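Local structure of CrmK (Actinoalloteichus sp. WH1-2216-6, 5I1W) at residues A[91-96]-A[199-204]. The protein is a flavoprotein of the oxygen-dependent FAD-linked oxidoreductase family, binding FAD covalently and probably oxidising a small-molecule substrate. Numbering follows the deposited sequence.
Sequences EERGAF and RYWLRS
Arg93 lies over one face of the Trp201 indole, and the pair illustrates how an arginine can offer both its aliphatic shaft and its charge to a single ring system. Arg93 CD stands almost squarely above the five-membered ring of Trp201, 3.7 Å from its centroid, in a CH-pi contact. Farther along, Arg93 CZ sits 4.5 Å from the centroid of the six-membered ring of Trp201, a cation-pi contact in which the guanidinium is tilted 49° to the indole plane instead of lying flat on it. The chain runs extended from CG to NE (chi2 -176°, chi3 -154°), which carries it from one ring to the other. Arg199 CG lies over the opposite face, toward the rim; Trp201 NE1 hydrogen-bonds Asp90 OD2, which holds the ring at its edge. Replacing the indole by an alanine is likely to leave the Arg93 side chain without its aromatic floor and Asp90 without the indole N-H.

Beyond the tryptophan, Ala95 CB packs between the CB atoms of Trp201 and Arg203, 4.0 Å from Trp201 CB. Arg203 then reaches back to the turn: Arg203 NE donates to Gly94 O at 2.9 Å, the oxygen in the guanidinium plane, though the bond is bent and NE comes in tilted from the carbonyl plane. Gly94 and Ala95, facing Asp90, form a G1 beta bulge at the turn between strands 87-90 and 95-99. Phe96 and Leu202 make an antiparallel hydrogen-bonded pair, Leu202 N to Phe96 O at 2.8 Å and Phe96 N to Leu202 O at 3.1 Å, with both side chains on the sheet face away from the indole. Backbone bonds thus pair the strands, whereas side chains tie down the turn where that pairing starts: Arg93 lends apolar CD and charged guanidinium to the indole, and Arg203 satisfies a carbonyl.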
loop_
_atom_site.group_PDB
_atom_site.type_symbol
_atom_site.label_atom_id
_atom_site.label_comp_id
_atom_site.label_asym_id
_atom_site.label_seq_id
_atom_site.Cartn_x
_atom_site.Cartn_y
_atom_site.Cartn_z
ATOM N N GLU A 91 -20.373 -16.145 12.923
ATOM C CA GLU A 91 -21.263 -17.304 12.721
ATOM C C GLU A 91 -22.612 -17.142 13.350
ATOM O O GLU A 91 -23.571 -17.653 12.843
ATOM C CB GLU A 91 -20.669 -18.585 13.286
ATOM C CG GLU A 91 -19.605 -19.216 12.409
ATOM C CD GLU A 91 -19.456 -20.708 12.673
ATOM O OE1 GLU A 91 -18.989 -21.093 13.771
ATOM O OE2 GLU A 91 -19.813 -21.508 11.776
ATOM N N GLU A 92 -22.705 -16.442 14.457
ATOM C CA GLU A 92 -24.012 -16.210 15.046
ATOM C C GLU A 92 -24.881 -15.474 14.027
ATOM O O GLU A 92 -26.035 -15.821 13.842
ATOM C CB GLU A 92 -23.898 -15.439 16.367
ATOM C CG GLU A 92 -25.241 -15.201 17.071
ATOM C CD GLU A 92 -25.318 -13.857 17.806
ATOM O OE1 GLU A 92 -24.696 -13.740 18.886
ATOM O OE2 GLU A 92 -26.007 -12.924 17.315
ATOM N N ARG A 93 -24.328 -14.484 13.331
ATOM C CA ARG A 93 -25.118 -13.705 12.369
ATOM C C ARG A 93 -25.036 -14.205 10.946
ATOM O O ARG A 93 -25.808 -13.785 10.121
ATOM C CB ARG A 93 -24.690 -12.236 12.403
ATOM C CG ARG A 93 -25.222 -11.467 13.593
ATOM C CD ARG A 93 -24.850 -10.005 13.517
ATOM N NE ARG A 93 -24.805 -9.475 14.871
ATOM C CZ ARG A 93 -25.859 -8.998 15.541
ATOM N NH1 ARG A 93 -25.684 -8.564 16.775
ATOM N NH2 ARG A 93 -27.085 -8.957 14.998
ATOM N N GLY A 94 -24.094 -15.072 10.609
ATOM C CA GLY A 94 -24.008 -15.506 9.216
ATOM C C GLY A 94 -23.454 -14.367 8.346
ATOM O O GLY A 94 -23.856 -14.213 7.211
ATOM N N ALA A 95 -22.522 -13.572 8.872
ATOM C CA ALA A 95 -22.064 -12.399 8.125
ATOM C C ALA A 95 -20.667 -12.059 8.531
ATOM O O ALA A 95 -20.235 -12.418 9.624
ATOM C CB ALA A 95 -23.003 -11.215 8.378
ATOM N N PHE A 96 -19.957 -11.402 7.616
ATOM C CA PHE A 96 -18.602 -10.940 7.855
ATOM C C PHE A 96 -18.644 -9.647 8.640
ATOM O O PHE A 96 -19.346 -8.739 8.287
ATOM C CB PHE A 96 -17.894 -10.718 6.527
ATOM C CG PHE A 96 -17.666 -11.976 5.782
ATOM C CD1 PHE A 96 -16.587 -12.745 6.055
ATOM C CD2 PHE A 96 -18.581 -12.411 4.837
ATOM C CE1 PHE A 96 -16.405 -13.942 5.373
ATOM C CE2 PHE A 96 -18.399 -13.571 4.144
ATOM C CZ PHE A 96 -17.307 -14.334 4.400
ATOM N N ARG A 199 -18.666 -1.239 13.924
ATOM C CA ARG A 199 -18.511 -2.328 13.029
ATOM C C ARG A 199 -19.728 -2.488 12.128
ATOM O O ARG A 199 -20.791 -1.982 12.402
ATOM C CB ARG A 199 -18.256 -3.591 13.772
ATOM C CG ARG A 199 -19.447 -4.156 14.508
ATOM C CD ARG A 199 -18.973 -5.119 15.621
ATOM N NE ARG A 199 -18.306 -4.405 16.694
ATOM C CZ ARG A 199 -17.031 -4.556 17.062
ATOM N NH1 ARG A 199 -16.250 -5.446 16.461
ATOM N NH2 ARG A 199 -16.534 -3.811 18.053
ATOM N N TYR A 200 -19.495 -3.118 10.995
ATOM C CA TYR A 200 -20.502 -3.404 10.034
ATOM C C TYR A 200 -20.493 -4.914 9.872
ATOM O O TYR A 200 -19.472 -5.532 10.054
ATOM C CB TYR A 200 -20.066 -2.901 8.660
ATOM C CG TYR A 200 -19.910 -1.449 8.445
ATOM C CD1 TYR A 200 -20.985 -0.690 8.073
ATOM C CD2 TYR A 200 -18.673 -0.839 8.522
ATOM C CE1 TYR A 200 -20.866 0.670 7.823
ATOM C CE2 TYR A 200 -18.528 0.525 8.271
ATOM C CZ TYR A 200 -19.628 1.263 7.906
ATOM O OH TYR A 200 -19.530 2.593 7.606
ATOM N N TRP A 201 -21.595 -5.473 9.410
ATOM C CA TRP A 201 -21.723 -6.849 9.102
ATOM C C TRP A 201 -22.189 -6.874 7.671
ATOM O O TRP A 201 -23.147 -6.200 7.360
ATOM C CB TRP A 201 -22.778 -7.508 9.971
ATOM C CG TRP A 201 -22.287 -7.871 11.327
ATOM C CD1 TRP A 201 -21.618 -8.975 11.640
ATOM C CD2 TRP A 201 -22.411 -7.122 12.550
ATOM N NE1 TRP A 201 -21.313 -8.996 12.955
ATOM C CE2 TRP A 201 -21.799 -7.867 13.547
ATOM C CE3 TRP A 201 -22.998 -5.910 12.891
ATOM C CZ2 TRP A 201 -21.742 -7.444 14.886
ATOM C CZ3 TRP A 201 -22.969 -5.506 14.212
ATOM C CH2 TRP A 201 -22.347 -6.273 15.194
ATOM N N LEU A 202 -21.567 -7.722 6.845
ATOM C CA LEU A 202 -21.818 -7.788 5.418
ATOM C C LEU A 202 -22.237 -9.172 4.994
ATOM O O LEU A 202 -21.599 -10.150 5.358
ATOM C CB LEU A 202 -20.562 -7.447 4.636
ATOM C CG LEU A 202 -19.991 -6.100 5.051
ATOM C CD1 LEU A 202 -18.568 -5.903 4.555
ATOM C CD2 LEU A 202 -20.860 -4.996 4.534
ATOM N N ARG A 203 -23.254 -9.226 4.140
ATOM C CA ARG A 203 -23.822 -10.470 3.718
ATOM C C ARG A 203 -24.736 -10.222 2.567
ATOM O O ARG A 203 -25.441 -9.226 2.582
ATOM C CB ARG A 203 -24.646 -10.980 4.845
ATOM C CG ARG A 203 -25.399 -12.209 4.545
ATOM C CD ARG A 203 -26.200 -12.491 5.791
ATOM N NE ARG A 203 -26.346 -13.902 5.826
ATOM C CZ ARG A 203 -27.345 -14.545 5.273
ATOM N NH1 ARG A 203 -28.327 -13.867 4.676
ATOM N NH2 ARG A 203 -27.355 -15.875 5.324
ATOM N N SER A 204 -24.728 -11.090 1.566
ATOM C CA SER A 204 -25.712 -10.966 0.472
ATOM C C SER A 204 -27.130 -11.188 0.984
ATOM O O SER A 204 -27.352 -12.074 1.742
ATOM C CB SER A 204 -25.451 -11.971 -0.657
ATOM O OG SER A 204 -24.164 -11.797 -1.200
#